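DsbA-like disulfide oxidoreductase (Wolbachia endosymbiont of Drosophila melanogaster, PDB 6EEZ) probably shuffles disulfide bonds in substrate proteins, acting as a DsbA-like thiol-disulfide isomerase with a thioredoxin-type active site. Local coordinates at residues S84-K95 with I122-S132. Residues are numbered along the deposited sequence; the frame is centred on the assembly and turned at random.
Sequences SALAVYFLDKEK and IGIDEDDFNDS
K95 reaches the chain just past the end of helix 112-121, where its NZ donates a hydrogen bond to the backbone O of I122, 2.9 Å away, in the carbonyl plane and on a lone pair, with a C=O...N angle of 139°. Bends at chi2 and chi4 lay the end of the side chain along this oxygen, with NZ 3.6 Å from G123 CA. G123, at positive phi, is the C-prime residue of the Schellman motif that ends that helix, and the lysine meets the chain at this point.

Next to this bond the contact turns apolar. I124 sends CD1 against V88 CG1, 3.4 Å away and closer than two methyls normally come, and the same methyl also rests on K95 CB. V88 CG1 lies anti to its backbone N (chi1 166°), leaving CG2 to reach the edge of the F129 ring. S84 CB meets that edge too, in the ring plane and 3.7 Å from CZ, while its OG bonds back to K80 O. L91 spreads over the first turns of helix 126-135: both its methyls touch D128 O, and CG packs on S132 CB at 3.5 Å. S132 OG turns to A87 O as its hydrogen-bond donor, although the modelled 2.4 Å is too short to take literally. At the start of this helix D125 is the N-cap, its OD2 accepting from D128 N and, weakly, D127 N.

The short helical segments cross at 106°, their axes 8.9 Å apart at closest approach, in the helical part inserted into the thioredoxin fold. Helix 112-121 packs against S84, I124 and F129 through I115 and V119, helix 96-105 meets S84 and A85 through F99, and helix 137-154 covers L86 and F90.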
# COMPACT_ATOMS: atom_id res chain seq x y z
N SER A 84 2.90 10.68 6.24
CA SER A 84 1.71 11.51 6.31
C SER A 84 0.47 10.63 6.10
O SER A 84 -0.54 10.77 6.81
CB SER A 84 1.80 12.63 5.26
OG SER A 84 2.98 13.42 5.43
N ALA A 85 0.56 9.70 5.16
CA ALA A 85 -0.52 8.77 4.88
C ALA A 85 -0.93 8.03 6.14
O ALA A 85 -2.12 7.96 6.47
CB ALA A 85 -0.10 7.78 3.81
N LEU A 86 0.03 7.47 6.86
CA LEU A 86 -0.33 6.74 8.06
C LEU A 86 -0.79 7.71 9.16
O LEU A 86 -1.56 7.32 10.03
CB LEU A 86 0.84 5.89 8.54
CG LEU A 86 1.12 4.68 7.66
CD1 LEU A 86 2.38 3.93 8.10
CD2 LEU A 86 -0.08 3.75 7.70
N ALA A 87 -0.35 8.97 9.12
CA ALA A 87 -0.76 9.93 10.14
C ALA A 87 -2.26 10.22 9.99
O ALA A 87 -2.96 10.46 10.98
CB ALA A 87 0.04 11.20 10.04
N VAL A 88 -2.73 10.17 8.75
CA VAL A 88 -4.15 10.26 8.44
C VAL A 88 -4.90 9.00 8.89
O VAL A 88 -5.98 9.08 9.48
CB VAL A 88 -4.34 10.49 6.92
CG1 VAL A 88 -5.79 10.26 6.49
CG2 VAL A 88 -3.89 11.89 6.55
N TYR A 89 -4.34 7.84 8.58
CA TYR A 89 -4.93 6.57 8.95
C TYR A 89 -5.31 6.50 10.42
O TYR A 89 -6.40 6.06 10.78
CB TYR A 89 -3.96 5.44 8.61
CG TYR A 89 -4.35 4.08 9.13
CD1 TYR A 89 -5.35 3.34 8.52
CD2 TYR A 89 -3.69 3.52 10.22
CE1 TYR A 89 -5.69 2.08 8.97
CE2 TYR A 89 -4.02 2.25 10.69
CZ TYR A 89 -5.03 1.54 10.06
OH TYR A 89 -5.36 0.28 10.54
N PHE A 90 -4.40 6.94 11.28
CA PHE A 90 -4.62 6.82 12.70
C PHE A 90 -5.61 7.85 13.22
O PHE A 90 -6.20 7.63 14.28
CB PHE A 90 -3.29 6.92 13.43
CG PHE A 90 -2.49 5.66 13.36
CD1 PHE A 90 -2.89 4.53 14.07
CD2 PHE A 90 -1.36 5.58 12.57
CE1 PHE A 90 -2.16 3.35 14.01
CE2 PHE A 90 -0.61 4.39 12.50
CZ PHE A 90 -1.02 3.28 13.22
N LEU A 91 -5.80 8.95 12.50
CA LEU A 91 -6.86 9.91 12.85
C LEU A 91 -8.22 9.38 12.44
O LEU A 91 -9.19 9.45 13.19
CB LEU A 91 -6.64 11.26 12.16
CG LEU A 91 -5.50 12.13 12.65
CD1 LEU A 91 -5.25 13.23 11.64
CD2 LEU A 91 -5.81 12.73 14.01
N ASP A 92 -8.28 8.86 11.22
CA ASP A 92 -9.51 8.40 10.63
C ASP A 92 -9.16 7.48 9.49
O ASP A 92 -8.61 7.91 8.49
CB ASP A 92 -10.34 9.60 10.17
CG ASP A 92 -11.57 9.22 9.37
OD1 ASP A 92 -11.94 8.03 9.27
OD2 ASP A 92 -12.21 10.15 8.84
N LYS A 93 -9.50 6.21 9.67
CA LYS A 93 -9.12 5.16 8.74
C LYS A 93 -9.87 5.24 7.43
O LYS A 93 -9.40 4.74 6.41
CB LYS A 93 -9.36 3.80 9.39
CG LYS A 93 -8.54 3.55 10.63
CD LYS A 93 -8.69 2.11 11.10
CE LYS A 93 -7.72 1.77 12.24
NZ LYS A 93 -7.85 2.72 13.36
N GLU A 94 -11.04 5.87 7.48
CA GLU A 94 -11.89 6.03 6.31
C GLU A 94 -11.31 7.05 5.33
O GLU A 94 -11.77 7.17 4.20
CB GLU A 94 -13.31 6.46 6.72
CG GLU A 94 -13.93 5.61 7.83
CD GLU A 94 -15.16 4.82 7.37
OE1 GLU A 94 -16.28 5.10 7.88
OE2 GLU A 94 -15.00 3.92 6.52
N LYS A 95 -10.31 7.79 5.79
CA LYS A 95 -9.69 8.84 4.99
C LYS A 95 -8.34 8.37 4.42
O LYS A 95 -7.73 9.07 3.60
CB LYS A 95 -9.51 10.10 5.83
CG LYS A 95 -10.84 10.75 6.28
CD LYS A 95 -11.21 11.94 5.43
CE LYS A 95 -12.69 12.33 5.55
NZ LYS A 95 -12.84 13.73 6.05
N ILE A 122 -9.08 16.53 1.63
CA ILE A 122 -9.76 15.30 2.01
C ILE A 122 -10.49 15.41 3.34
O ILE A 122 -10.99 14.41 3.86
CB ILE A 122 -8.76 14.12 2.06
CG1 ILE A 122 -7.73 14.31 3.18
CG2 ILE A 122 -8.08 13.96 0.72
CD1 ILE A 122 -6.82 13.09 3.38
N GLY A 123 -10.55 16.61 3.90
CA GLY A 123 -11.41 16.89 5.04
C GLY A 123 -10.75 16.93 6.41
O GLY A 123 -11.44 17.09 7.42
N ILE A 124 -9.43 16.80 6.44
CA ILE A 124 -8.69 16.74 7.70
C ILE A 124 -8.07 18.09 8.11
O ILE A 124 -7.47 18.78 7.30
CB ILE A 124 -7.60 15.64 7.61
CG1 ILE A 124 -8.24 14.29 7.89
CG2 ILE A 124 -6.44 15.87 8.61
CD1 ILE A 124 -7.42 13.14 7.46
N ASP A 125 -8.20 18.44 9.39
CA ASP A 125 -7.71 19.72 9.89
C ASP A 125 -6.21 19.69 10.15
O ASP A 125 -5.68 18.70 10.67
CB ASP A 125 -8.47 20.09 11.17
CG ASP A 125 -7.71 21.06 12.07
OD1 ASP A 125 -7.88 22.30 11.93
OD2 ASP A 125 -6.96 20.58 12.93
N GLU A 126 -5.52 20.77 9.79
CA GLU A 126 -4.07 20.83 9.90
C GLU A 126 -3.57 20.46 11.30
O GLU A 126 -2.56 19.78 11.44
CB GLU A 126 -3.56 22.22 9.53
CG GLU A 126 -2.09 22.46 9.85
CD GLU A 126 -1.52 23.66 9.11
OE1 GLU A 126 -0.28 23.84 9.15
OE2 GLU A 126 -2.30 24.41 8.49
N ASP A 127 -4.29 20.90 12.33
CA ASP A 127 -3.86 20.69 13.71
C ASP A 127 -4.07 19.24 14.16
O ASP A 127 -3.25 18.68 14.89
CB ASP A 127 -4.60 21.65 14.64
CG ASP A 127 -3.93 23.00 14.71
OD1 ASP A 127 -2.71 23.04 14.95
OD2 ASP A 127 -4.63 24.02 14.52
N ASP A 128 -5.17 18.63 13.73
CA ASP A 128 -5.36 17.21 13.95
C ASP A 128 -4.26 16.43 13.24
O ASP A 128 -3.81 15.38 13.72
CB ASP A 128 -6.73 16.75 13.45
CG ASP A 128 -7.86 17.24 14.33
OD1 ASP A 128 -7.71 17.20 15.57
OD2 ASP A 128 -8.90 17.66 13.78
N PHE A 129 -3.82 16.95 12.10
CA PHE A 129 -2.84 16.26 11.28
C PHE A 129 -1.46 16.37 11.92
O PHE A 129 -0.72 15.39 11.99
CB PHE A 129 -2.82 16.82 9.85
CG PHE A 129 -1.72 16.26 8.99
CD1 PHE A 129 -1.82 15.00 8.43
CD2 PHE A 129 -0.57 17.01 8.74
CE1 PHE A 129 -0.79 14.48 7.63
CE2 PHE A 129 0.45 16.50 7.94
CZ PHE A 129 0.34 15.23 7.39
N ASN A 130 -1.13 17.56 12.43
CA ASN A 130 0.17 17.75 13.07
C ASN A 130 0.28 16.94 14.36
O ASN A 130 1.33 16.37 14.65
CB ASN A 130 0.43 19.23 13.35
CG ASN A 130 0.71 20.03 12.09
OD1 ASN A 130 1.02 19.47 11.04
ND2 ASN A 130 0.61 21.36 12.18
N ASP A 131 -0.81 16.85 15.12
CA ASP A 131 -0.79 16.10 16.38
C ASP A 131 -0.66 14.60 16.10
O ASP A 131 -0.10 13.86 16.90
CB ASP A 131 -2.04 16.37 17.21
CG ASP A 131 -2.20 17.85 17.62
OD1 ASP A 131 -1.20 18.51 17.99
OD2 ASP A 131 -3.34 18.35 17.59
N SER A 132 -1.18 14.16 14.96
CA SER A 132 -1.13 12.74 14.60
C SER A 132 0.30 12.32 14.24
O SER A 132 0.78 11.26 14.67
CB SER A 132 -2.09 12.44 13.45
OG SER A 132 -2.19 11.05 13.18